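Local coordinates for suppressor of RNA silencing p3 (Rice hoja blanca virus, PDB 3AJF), which suppresses RNA-mediated gene silencing in the host, presumably by binding double-stranded RNA, and is represented here by the helical domain of the homodimer, at residues I6-K11 with I15-L20; P32-H37 with L52-K57; F39-M42 with P46-P49; W61-S64 with D68-G71. All blocks are in the same frame, centred on the assembly; numbering follows the deposited sequence.

Contact 1. Residues I6-K11 with I15-L20; sequences IVLTCK and IPIDLL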
loop_
_atom_site.group_PDB
_atom_site.type_symbol
_atom_site.label_atom_id
_atom_site.label_comp_id
_atom_site.label_asym_id
_atom_site.label_seq_id
_atom_site.Cartn_x
_atom_site.Cartn_y
_atom_site.Cartn_z
ATOM N N ILE A 6 -13.692 -22.109 4.182
ATOM C CA ILE A 6 -13.895 -20.866 4.924
ATOM C C ILE A 6 -13.754 -19.627 4.035
ATOM O O ILE A 6 -12.861 -19.544 3.174
ATOM C CB ILE A 6 -12.958 -20.782 6.158
ATOM C CG1 ILE A 6 -13.667 -20.094 7.328
ATOM C CG2 ILE A 6 -11.641 -20.112 5.829
ATOM C CD1 ILE A 6 -14.860 -20.921 7.878
ATOM N N VAL A 7 -14.659 -18.676 4.218
ATOM C CA VAL A 7 -14.572 -17.452 3.455
ATOM C C VAL A 7 -14.002 -16.367 4.366
ATOM O O VAL A 7 -14.692 -15.884 5.243
ATOM C CB VAL A 7 -15.961 -17.034 2.900
ATOM C CG1 VAL A 7 -15.808 -15.857 1.925
ATOM C CG2 VAL A 7 -16.653 -18.201 2.242
ATOM N N LEU A 8 -12.741 -16.007 4.178
ATOM C CA LEU A 8 -12.148 -14.897 4.910
ATOM C C LEU A 8 -12.517 -13.609 4.190
ATOM O O LEU A 8 -12.627 -13.626 2.953
ATOM C CB LEU A 8 -10.628 -15.038 4.934
ATOM C CG LEU A 8 -10.072 -16.325 5.533
ATOM C CD1 LEU A 8 -8.571 -16.430 5.222
ATOM C CD2 LEU A 8 -10.343 -16.347 7.039
ATOM N N THR A 9 -12.711 -12.508 4.925
ATOM C CA THR A 9 -13.015 -11.236 4.279
ATOM C C THR A 9 -12.105 -10.078 4.708
ATOM O O THR A 9 -11.641 -10.016 5.848
ATOM C CB THR A 9 -14.509 -10.811 4.407
ATOM O OG1 THR A 9 -14.847 -10.582 5.777
ATOM C CG2 THR A 9 -15.468 -11.853 3.771
ATOM N N CYS A 10 -11.864 -9.177 3.762
ATOM C CA CYS A 10 -11.186 -7.912 4.001
ATOM C C CYS A 10 -12.226 -6.860 3.666
ATOM O O CYS A 10 -12.679 -6.807 2.533
ATOM C CB CYS A 10 -10.000 -7.777 3.029
ATOM S SG CYS A 10 -9.247 -6.103 2.917
ATOM N N LYS A 11 -12.647 -6.054 4.639
ATOM C CA LYS A 11 -13.667 -5.024 4.375
ATOM C C LYS A 11 -14.899 -5.668 3.718
ATOM O O LYS A 11 -15.500 -5.106 2.806
ATOM C CB LYS A 11 -13.097 -3.918 3.471
ATOM C CG LYS A 11 -12.148 -2.903 4.154
ATOM C CD LYS A 11 -11.588 -1.947 3.083
ATOM C CE LYS A 11 -11.017 -0.651 3.677
ATOM N NZ LYS A 11 -11.148 0.531 2.722
ATOM N N ILE A 15 -11.450 -12.897 0.346
ATOM C CA ILE A 15 -10.049 -12.970 -0.037
ATOM C C ILE A 15 -9.775 -14.425 -0.276
ATOM O O ILE A 15 -9.718 -15.175 0.681
ATOM C CB ILE A 15 -9.139 -12.535 1.119
ATOM C CG1 ILE A 15 -9.519 -11.163 1.595
ATOM C CG2 ILE A 15 -7.629 -12.630 0.742
ATOM C CD1 ILE A 15 -9.404 -11.099 3.038
ATOM N N PRO A 16 -9.561 -14.833 -1.541
ATOM C CA PRO A 16 -9.316 -16.250 -1.777
ATOM C C PRO A 16 -8.058 -16.739 -1.059
ATOM O O PRO A 16 -7.042 -16.033 -0.995
ATOM C CB PRO A 16 -9.168 -16.340 -3.306
ATOM C CG PRO A 16 -9.766 -15.102 -3.823
ATOM C CD PRO A 16 -9.518 -14.053 -2.788
ATOM N N ILE A 17 -8.150 -17.925 -0.476
ATOM C CA ILE A 17 -7.062 -18.486 0.353
ATOM C C ILE A 17 -5.749 -18.731 -0.437
ATOM O O ILE A 17 -4.629 -18.527 0.093
ATOM C CB ILE A 17 -7.565 -19.748 1.156
ATOM C CG1 ILE A 17 -6.563 -20.163 2.248
ATOM C CG2 ILE A 17 -7.891 -20.897 0.221
ATOM C CD1 ILE A 17 -6.574 -19.257 3.489
ATOM N N ASP A 18 -5.890 -19.098 -1.713
ATOM C CA ASP A 18 -4.747 -19.252 -2.600
ATOM C C ASP A 18 -4.064 -17.927 -2.902
ATOM O O ASP A 18 -2.874 -17.929 -3.257
ATOM C CB ASP A 18 -5.141 -19.936 -3.895
ATOM C CG ASP A 18 -5.566 -21.420 -3.688
ATOM O OD1 ASP A 18 -5.268 -22.017 -2.622
ATOM O OD2 ASP A 18 -6.171 -21.991 -4.616
ATOM N N LEU A 19 -4.803 -16.811 -2.769
ATOM C CA LEU A 19 -4.197 -15.488 -2.920
ATOM C C LEU A 19 -3.232 -15.220 -1.775
ATOM O O LEU A 19 -2.123 -14.724 -1.993
ATOM C CB LEU A 19 -5.247 -14.359 -3.016
ATOM C CG LEU A 19 -4.688 -12.908 -2.964
ATOM C CD1 LEU A 19 -3.587 -12.620 -4.046
ATOM C CD2 LEU A 19 -5.779 -11.904 -3.111
ATOM N N LEU A 20 -3.650 -15.519 -0.550
ATOM C CA LEU A 20 -2.743 -15.353 0.593
ATOM C C LEU A 20 -1.506 -16.240 0.479
ATOM O O LEU A 20 -0.401 -15.818 0.841
ATOM C CB LEU A 20 -3.466 -15.566 1.931
ATOM C CG LEU A 20 -4.550 -14.533 2.315
ATOM C CD1 LEU A 20 -5.304 -14.987 3.585
ATOM C CD2 LEU A 20 -3.978 -13.139 2.504
#
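L8 and I15 are joined by a single backbone hydrogen bond, I15 N to L8 O at 3.0 Å with an N-H...O angle of 164°, and the closest alpha carbons of the two segments are CA of T9 and CA of I15, 5.5 Å apart. The bond flanks a small two-stranded antiparallel beta hairpin of strands 9-10 and 13-14, which leads through the N-cap residue P16 into helix 17-30. Beyond this bond, the side chain of I15 points toward strand 9-10, CG1 being anti to its own carbonyl carbon (chi1 -55°), and its tip CD1 lies against the backbone where T9 joins C10. L8, for its part, reaches toward the first turn of the helix. Its CD1 meets two branch ends, CD1 of I17 and CD1 of L20, each at 3.9 Å, and its side chain runs obliquely to both. The SG of C10 forms a disulfide with C79 of helix 74-85, which ties the hairpin covalently to the helical body; next to that bridge the packing is tight, with CB of C10 3.4 Å from CD1 of I15.

Contact 2. Residues P32-H37 with L52-K57; sequences PSFDEH and LSVFLK. With SO4 (sulfate ion), chain E.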
loop_
_atom_site.group_PDB
_atom_site.type_symbol
_atom_site.label_atom_id
_atom_site.label_comp_id
_atom_site.label_asym_id
_atom_site.label_seq_id
_atom_site.Cartn_x
_atom_site.Cartn_y
_atom_site.Cartn_z
ATOM N N PRO A 32 13.768 -14.227 1.850
ATOM C CA PRO A 32 13.729 -15.532 2.523
ATOM C C PRO A 32 13.613 -15.488 4.057
ATOM O O PRO A 32 13.104 -16.439 4.652
ATOM C CB PRO A 32 15.048 -16.219 2.051
ATOM C CG PRO A 32 15.335 -15.511 0.723
ATOM C CD PRO A 32 14.914 -14.106 0.922
ATOM N N SER A 33 14.050 -14.408 4.698
ATOM C CA SER A 33 13.950 -14.321 6.156
ATOM C C SER A 33 12.557 -13.859 6.616
ATOM O O SER A 33 12.247 -13.864 7.822
ATOM C CB SER A 33 15.088 -13.477 6.759
ATOM O OG SER A 33 15.027 -12.118 6.340
ATOM N N PHE A 34 11.717 -13.475 5.654
ATOM C CA PHE A 34 10.320 -13.181 5.927
ATOM C C PHE A 34 9.530 -14.508 5.951
ATOM O O PHE A 34 8.939 -14.939 4.956
ATOM C CB PHE A 34 9.773 -12.171 4.902
ATOM C CG PHE A 34 8.669 -11.307 5.438
ATOM C CD1 PHE A 34 8.822 -9.917 5.510
ATOM C CD2 PHE A 34 7.490 -11.878 5.900
ATOM C CE1 PHE A 34 7.800 -9.116 6.015
ATOM C CE2 PHE A 34 6.462 -11.090 6.413
ATOM C CZ PHE A 34 6.621 -9.700 6.462
ATOM N N ASP A 35 9.559 -15.169 7.103
ATOM C CA ASP A 35 8.992 -16.496 7.239
ATOM C C ASP A 35 7.483 -16.465 7.488
ATOM O O ASP A 35 6.853 -15.402 7.663
ATOM C CB ASP A 35 9.719 -17.271 8.361
ATOM C CG ASP A 35 9.607 -16.589 9.729
ATOM O OD1 ASP A 35 8.636 -15.853 9.990
ATOM O OD2 ASP A 35 10.505 -16.795 10.565
ATOM N N GLU A 36 6.911 -17.652 7.514
ATOM C CA GLU A 36 5.485 -17.831 7.710
ATOM C C GLU A 36 4.981 -17.190 8.999
ATOM O O GLU A 36 3.889 -16.622 9.051
ATOM C CB GLU A 36 5.219 -19.322 7.780
ATOM C CG GLU A 36 3.885 -19.696 7.234
ATOM C CD GLU A 36 3.704 -21.205 7.186
ATOM O OE1 GLU A 36 4.601 -21.902 6.617
ATOM O OE2 GLU A 36 2.660 -21.680 7.723
ATOM N N HIS A 37 5.766 -17.306 10.061
ATOM C CA HIS A 37 5.365 -16.713 11.322
ATOM C C HIS A 37 5.294 -15.179 11.210
ATOM O O HIS A 37 4.351 -14.558 11.690
ATOM C CB HIS A 37 6.295 -17.157 12.443
ATOM C CG HIS A 37 6.077 -16.422 13.718
ATOM N ND1 HIS A 37 5.082 -16.761 14.607
ATOM C CD2 HIS A 37 6.723 -15.360 14.258
ATOM C CE1 HIS A 37 5.120 -15.938 15.641
ATOM N NE2 HIS A 37 6.102 -15.075 15.453
ATOM N N LEU A 52 6.395 -4.178 7.574
ATOM C CA LEU A 52 5.138 -3.832 6.897
ATOM C C LEU A 52 5.432 -3.221 5.514
ATOM O O LEU A 52 4.742 -3.493 4.574
ATOM C CB LEU A 52 4.275 -2.872 7.736
ATOM C CG LEU A 52 2.963 -2.371 7.080
ATOM C CD1 LEU A 52 1.972 -3.520 6.796
ATOM C CD2 LEU A 52 2.289 -1.289 7.926
ATOM N N SER A 53 6.458 -2.375 5.421
ATOM C CA SER A 53 6.881 -1.772 4.154
ATOM C C SER A 53 7.201 -2.824 3.108
ATOM O O SER A 53 6.757 -2.730 1.948
ATOM C CB SER A 53 8.123 -0.904 4.363
ATOM O OG SER A 53 8.607 -0.465 3.110
ATOM N N VAL A 54 7.975 -3.827 3.512
ATOM C CA VAL A 54 8.348 -4.941 2.644
ATOM C C VAL A 54 7.110 -5.791 2.201
ATOM O O VAL A 54 6.949 -6.117 1.010
ATOM C CB VAL A 54 9.398 -5.784 3.371
ATOM C CG1 VAL A 54 9.588 -7.108 2.703
ATOM C CG2 VAL A 54 10.745 -5.021 3.451
ATOM N N PHE A 55 6.246 -6.130 3.155
ATOM C CA PHE A 55 4.954 -6.816 2.914
ATOM C C PHE A 55 4.114 -6.065 1.880
ATOM O O PHE A 55 3.674 -6.647 0.880
ATOM C CB PHE A 55 4.248 -6.875 4.266
ATOM C CG PHE A 55 2.848 -7.459 4.281
ATOM C CD1 PHE A 55 2.643 -8.830 4.445
ATOM C CD2 PHE A 55 1.716 -6.599 4.310
ATOM C CE1 PHE A 55 1.317 -9.372 4.550
ATOM C CE2 PHE A 55 0.399 -7.126 4.413
ATOM C CZ PHE A 55 0.201 -8.494 4.537
ATOM N N LEU A 56 3.914 -4.759 2.093
ATOM C CA LEU A 56 3.124 -3.955 1.139
ATOM C C LEU A 56 3.780 -3.827 -0.240
ATOM O O LEU A 56 3.088 -3.850 -1.276
ATOM C CB LEU A 56 2.820 -2.559 1.696
ATOM C CG LEU A 56 1.970 -2.498 2.981
ATOM C CD1 LEU A 56 2.063 -1.086 3.520
ATOM C CD2 LEU A 56 0.556 -2.850 2.734
ATOM N N LYS A 57 5.103 -3.665 -0.262
ATOM C CA LYS A 57 5.819 -3.525 -1.523
ATOM C C LYS A 57 5.729 -4.775 -2.403
ATOM O O LYS A 57 5.664 -4.661 -3.639
ATOM C CB LYS A 57 7.277 -3.156 -1.277
ATOM C CG LYS A 57 7.458 -1.710 -0.954
ATOM C CD LYS A 57 8.687 -1.514 -0.087
ATOM C CE LYS A 57 9.934 -1.211 -0.851
ATOM N NZ LYS A 57 11.078 -1.420 0.128
HETATM S S SO4 E . 11.717 -4.722 -1.754
HETATM O O1 SO4 E . 11.651 -4.310 -0.355
HETATM O O2 SO4 E . 10.742 -5.761 -2.063
HETATM O O3 SO4 E . 13.077 -5.167 -2.003
HETATM O O4 SO4 E . 11.434 -3.597 -2.633
#
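An inverse gamma turn centred on F34, just ahead of helix 36-44, directs an aromatic side chain from the connecting loop onto helix 49-64. F34 swings CG anti to its backbone N (chi1 -151°), and the ring reaches the helix at two successive residues. CD1 of F34 lies 4.0 Å from CG1 of V54, while CZ of F34 lies 4.3 Å from CB of F55, both partners approaching the ring obliquely. The side chains of F34 and V54 run past each other in opposite directions, in a purely apolar contact without a hydrogen bond between the segments. V54 uses its two methyls differently: CG1 takes the phenylalanine, and CG2 is turned to a sulfate ion, probably from the crystallisation liquor, with 4.0 Å between CG2 of V54 and O1 of the sulfate. K57 bends at chi3 (93°) and donates from NZ to the same sulfate O1 at 3.0 Å. The side-chain amide of N28 (ND2) donates to F34 O, and D35 caps helix 36-44 through M38 N. L27 of helix 17-30 and M42 of helix 36-44 both touch F34 and F55, so the contact lies where these two helices meet helix 49-64.

Contact 3. Residues F39-M42 with P46-P49; sequences FLQM and PDDP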
loop_
_atom_site.group_PDB
_atom_site.type_symbol
_atom_site.label_atom_id
_atom_site.label_comp_id
_atom_site.label_asym_id
_atom_site.label_seq_id
_atom_site.Cartn_x
_atom_site.Cartn_y
_atom_site.Cartn_z
ATOM N N PHE A 39 4.792 -13.527 8.510
ATOM C CA PHE A 39 3.675 -13.264 7.589
ATOM C C PHE A 39 2.364 -13.277 8.383
ATOM O O PHE A 39 1.554 -12.341 8.268
ATOM C CB PHE A 39 3.631 -14.280 6.436
ATOM C CG PHE A 39 2.579 -13.976 5.390
ATOM C CD1 PHE A 39 2.830 -13.038 4.380
ATOM C CD2 PHE A 39 1.338 -14.630 5.409
ATOM C CE1 PHE A 39 1.849 -12.756 3.405
ATOM C CE2 PHE A 39 0.359 -14.351 4.438
ATOM C CZ PHE A 39 0.609 -13.413 3.444
ATOM N N LEU A 40 2.148 -14.330 9.179
ATOM C CA LEU A 40 0.919 -14.391 10.011
ATOM C C LEU A 40 0.802 -13.242 11.039
ATOM O O LEU A 40 -0.266 -12.677 11.228
ATOM C CB LEU A 40 0.741 -15.753 10.692
ATOM C CG LEU A 40 0.628 -16.931 9.716
ATOM C CD1 LEU A 40 0.672 -18.265 10.480
ATOM C CD2 LEU A 40 -0.647 -16.805 8.833
ATOM N N GLN A 41 1.903 -12.896 11.694
ATOM C CA GLN A 41 1.894 -11.747 12.601
ATOM C C GLN A 41 1.485 -10.460 11.867
ATOM O O GLN A 41 0.721 -9.660 12.391
ATOM C CB GLN A 41 3.257 -11.526 13.241
ATOM C CG GLN A 41 3.285 -10.248 14.096
ATOM C CD GLN A 41 2.343 -10.339 15.274
ATOM O OE1 GLN A 41 2.432 -11.274 16.072
ATOM N NE2 GLN A 41 1.426 -9.377 15.391
HETATM N N MSE A 42 2.001 -10.265 10.656
HETATM C CA MSE A 42 1.664 -9.076 9.898
HETATM C C MSE A 42 0.161 -9.070 9.597
HETATM O O MSE A 42 -0.497 -8.023 9.630
HETATM C CB MSE A 42 2.412 -9.078 8.592
HETATM C CG MSE A 42 2.494 -7.783 7.992
HETATM SE SE MSE A 42 3.882 -6.806 8.887
HETATM C CE MSE A 42 5.436 -7.919 8.558
ATOM N N PRO A 46 0.473 -5.710 12.112
ATOM C CA PRO A 46 1.840 -5.263 11.785
ATOM C C PRO A 46 2.507 -4.609 13.005
ATOM O O PRO A 46 1.871 -3.791 13.689
ATOM C CB PRO A 46 1.592 -4.235 10.677
ATOM C CG PRO A 46 0.320 -4.772 9.986
ATOM C CD PRO A 46 -0.521 -5.247 11.127
ATOM N N ASP A 47 3.749 -4.965 13.303
ATOM C CA ASP A 47 4.347 -4.476 14.555
ATOM C C ASP A 47 5.722 -3.857 14.301
ATOM O O ASP A 47 6.423 -3.447 15.230
ATOM C CB ASP A 47 4.423 -5.606 15.588
ATOM C CG ASP A 47 5.385 -6.719 15.171
ATOM O OD1 ASP A 47 5.570 -6.953 13.961
ATOM O OD2 ASP A 47 5.977 -7.347 16.064
ATOM N N ASP A 48 6.091 -3.797 13.022
ATOM C CA ASP A 48 7.356 -3.223 12.612
ATOM C C ASP A 48 7.127 -2.479 11.309
ATOM O O ASP A 48 6.698 -3.097 10.339
ATOM C CB ASP A 48 8.411 -4.315 12.385
ATOM C CG ASP A 48 9.794 -3.735 12.163
ATOM O OD1 ASP A 48 10.087 -3.278 11.044
ATOM O OD2 ASP A 48 10.596 -3.728 13.125
ATOM N N PRO A 49 7.442 -1.159 11.270
ATOM C CA PRO A 49 7.221 -0.389 10.024
ATOM C C PRO A 49 8.060 -0.887 8.846
ATOM O O PRO A 49 7.594 -0.851 7.704
ATOM C CB PRO A 49 7.641 1.034 10.412
ATOM C CG PRO A 49 8.674 0.815 11.528
ATOM C CD PRO A 49 8.035 -0.311 12.333
#
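M42 and P46 pack against each other where helix 36-44 gives way to the short connection leading into helix 49-64, the link between two successive helices, with CA of M42 and CA of P46 only 4.3 Å apart. M42 is a selenomethionine. From CB its chain leaves with CG anti to the backbone N (chi1 -161°), then bends at chi2 (79°) and again at chi3. CG lies by the ring of F55 on helix 49-64. SE comes next and meets the proline: it is 3.9 Å from CB of P46, with CA of P46 equally near, and the two side chains cross at about a right angle. The side chain, which ends in CE, also touches F34. It is thus enclosed between the connection and the aromatic core, and N51 and L52 of helix 49-64 touch it as well.

On the backbone side, the carbonyl oxygen of M42 sits 3.2 Å from CD of P46. A proline nitrogen has no hydrogen to offer, and the ring carbon occupies the place beside this oxygen. Further out, CG of Q41 stands 4.0 Å from OD1 of D47, their chains crossing at nearly a right angle. Two polar side chains are engaged elsewhere: Q41 NE2 makes a hydrogen bond to the carbonyl oxygen of K45, just past helix 36-44, and D48, at the N-cap of helix 49-64, binds N51 N through OD1.

No hydrogen bond joins the two segments. Their cohesion is mainly apolar, a selenium and a proline ring in van der Waals contact, and so depends on fit of shape more than on directional bonds.

Contact 4. Residues W61-S64 with D68-G71; sequences WMLS and DLPG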
loop_
_atom_site.group_PDB
_atom_site.type_symbol
_atom_site.label_atom_id
_atom_site.label_comp_id
_atom_site.label_asym_id
_atom_site.label_seq_id
_atom_site.Cartn_x
_atom_site.Cartn_y
_atom_site.Cartn_z
ATOM N N TRP A 61 3.988 -4.664 -5.977
ATOM C CA TRP A 61 4.667 -5.279 -7.130
ATOM C C TRP A 61 3.753 -6.239 -7.917
ATOM O O TRP A 61 3.684 -6.168 -9.152
ATOM C CB TRP A 61 6.005 -5.945 -6.750
ATOM C CG TRP A 61 6.570 -6.649 -7.942
ATOM C CD1 TRP A 61 7.426 -6.130 -8.891
ATOM C CD2 TRP A 61 6.291 -7.983 -8.333
ATOM N NE1 TRP A 61 7.711 -7.095 -9.846
ATOM C CE2 TRP A 61 7.008 -8.233 -9.535
ATOM C CE3 TRP A 61 5.519 -9.014 -7.776
ATOM C CZ2 TRP A 61 6.960 -9.468 -10.196
ATOM C CZ3 TRP A 61 5.479 -10.260 -8.439
ATOM C CH2 TRP A 61 6.188 -10.464 -9.647
HETATM N N MSE A 62 3.049 -7.118 -7.211
HETATM C CA MSE A 62 2.125 -8.074 -7.832
HETATM C C MSE A 62 1.022 -7.372 -8.634
HETATM O O MSE A 62 0.549 -7.911 -9.651
HETATM C CB MSE A 62 1.474 -8.970 -6.783
HETATM C CG MSE A 62 2.400 -9.934 -6.062
HETATM SE SE MSE A 62 1.656 -10.742 -4.424
HETATM C CE MSE A 62 0.171 -11.911 -5.085
ATOM N N LEU A 63 0.563 -6.210 -8.153
ATOM C CA LEU A 63 -0.491 -5.459 -8.845
ATOM C C LEU A 63 0.043 -4.616 -10.008
ATOM O O LEU A 63 -0.674 -4.363 -10.985
ATOM C CB LEU A 63 -1.228 -4.544 -7.859
ATOM C CG LEU A 63 -2.088 -5.266 -6.822
ATOM C CD1 LEU A 63 -2.427 -4.368 -5.596
ATOM C CD2 LEU A 63 -3.350 -5.775 -7.531
ATOM N N SER A 64 1.270 -4.143 -9.881
ATOM C CA SER A 64 1.795 -3.174 -10.830
ATOM C C SER A 64 2.630 -3.833 -11.925
ATOM O O SER A 64 2.783 -3.259 -13.006
ATOM C CB SER A 64 2.614 -2.109 -10.097
ATOM O OG SER A 64 3.774 -2.658 -9.474
ATOM N N ASP A 68 0.601 -12.082 -14.904
ATOM C CA ASP A 68 -0.280 -13.254 -14.853
ATOM C C ASP A 68 -1.009 -13.382 -13.520
ATOM O O ASP A 68 -1.395 -14.487 -13.123
ATOM C CB ASP A 68 0.492 -14.551 -15.201
ATOM C CG ASP A 68 1.618 -14.843 -14.221
ATOM O OD1 ASP A 68 2.009 -13.926 -13.466
ATOM O OD2 ASP A 68 2.132 -15.982 -14.197
ATOM N N LEU A 69 -1.194 -12.270 -12.815
ATOM C CA LEU A 69 -2.000 -12.298 -11.586
ATOM C C LEU A 69 -3.435 -12.601 -12.020
ATOM O O LEU A 69 -3.956 -11.911 -12.893
ATOM C CB LEU A 69 -1.932 -10.945 -10.864
ATOM C CG LEU A 69 -2.627 -10.835 -9.503
ATOM C CD1 LEU A 69 -1.837 -11.632 -8.449
ATOM C CD2 LEU A 69 -2.822 -9.364 -9.083
ATOM N N PRO A 70 -4.067 -13.655 -11.467
ATOM C CA PRO A 70 -5.464 -13.872 -11.874
ATOM C C PRO A 70 -6.364 -12.617 -11.713
ATOM O O PRO A 70 -6.229 -11.853 -10.751
ATOM C CB PRO A 70 -5.918 -14.997 -10.944
ATOM C CG PRO A 70 -4.674 -15.763 -10.646
ATOM C CD PRO A 70 -3.600 -14.688 -10.524
ATOM N N GLY A 71 -7.250 -12.388 -12.677
ATOM C CA GLY A 71 -8.126 -11.213 -12.672
ATOM C C GLY A 71 -8.942 -11.067 -11.390
ATOM O O GLY A 71 -9.098 -9.972 -10.865
#
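L69 carries CG anti to its backbone N (chi1 -175°), which sends its forked end to the last turns of helix 49-64, and M62, a selenomethionine, answers with a chain extended at chi2 (165°) and bent at chi3 (67°), so that its terminal methyl turns toward the leucine. The two branches of L69 have separate tasks. CD1 of L69 meets CE of M62 at 3.9 Å, the side chains crossing at about a right angle. CD2 of L69 reaches the helix backbone and lies 3.7 Å from the carbonyl oxygen of M62; it also touches L63, with 3.9 Å between CD2 of L69 and CD2 of L63, whose side chain runs obliquely to it. Although the CB of L63 leads away from the loop, its CD2 branch still makes this meeting.

The loop that follows helix 49-64 is thereby folded back on the helix it has just left, and all three touching residues are buried. L77 of helix 74-85 lies against M62, L63 and L69 together, while helix 17-30 adds L22, F23 and I26 around M62. On the dimer side, F88 of the second subunit packs on L63. Polar bonds are made to residues outside the two segments: R74 NH2 donates to L63 O, and D68 pairs with K66 in a salt bridge.

No hydrogen bond crosses between the segments. Their link is L69 alone, held by van der Waals contact with M62 and L63, an attachment that rests on close fit and has little directionality.

Overall arrangement
The contacts use helices 17-30, 36-44 and 49-64 of this small, mostly helical domain, and contact 4 ends in the loop before helix 74-85. Contact 1 closes first, at the hairpin entering helix 17-30. Contact 3 then falls within the chain span bracketed by contact 2; both use helix 36-44, their centres are about 8 Å apart, and F34 and F55 pack on F39 and M42. Contact 4 comes last, sharing helix 49-64 with contact 2 but with its centre about 18 Å away. Contacts 3 and 4, about 22 Å between centres, lie on opposite sides of the chain's centre. Contact 1 still touches both, L20 meeting F39 and L19 meeting M62, so helix 17-30 links the two sides of the core.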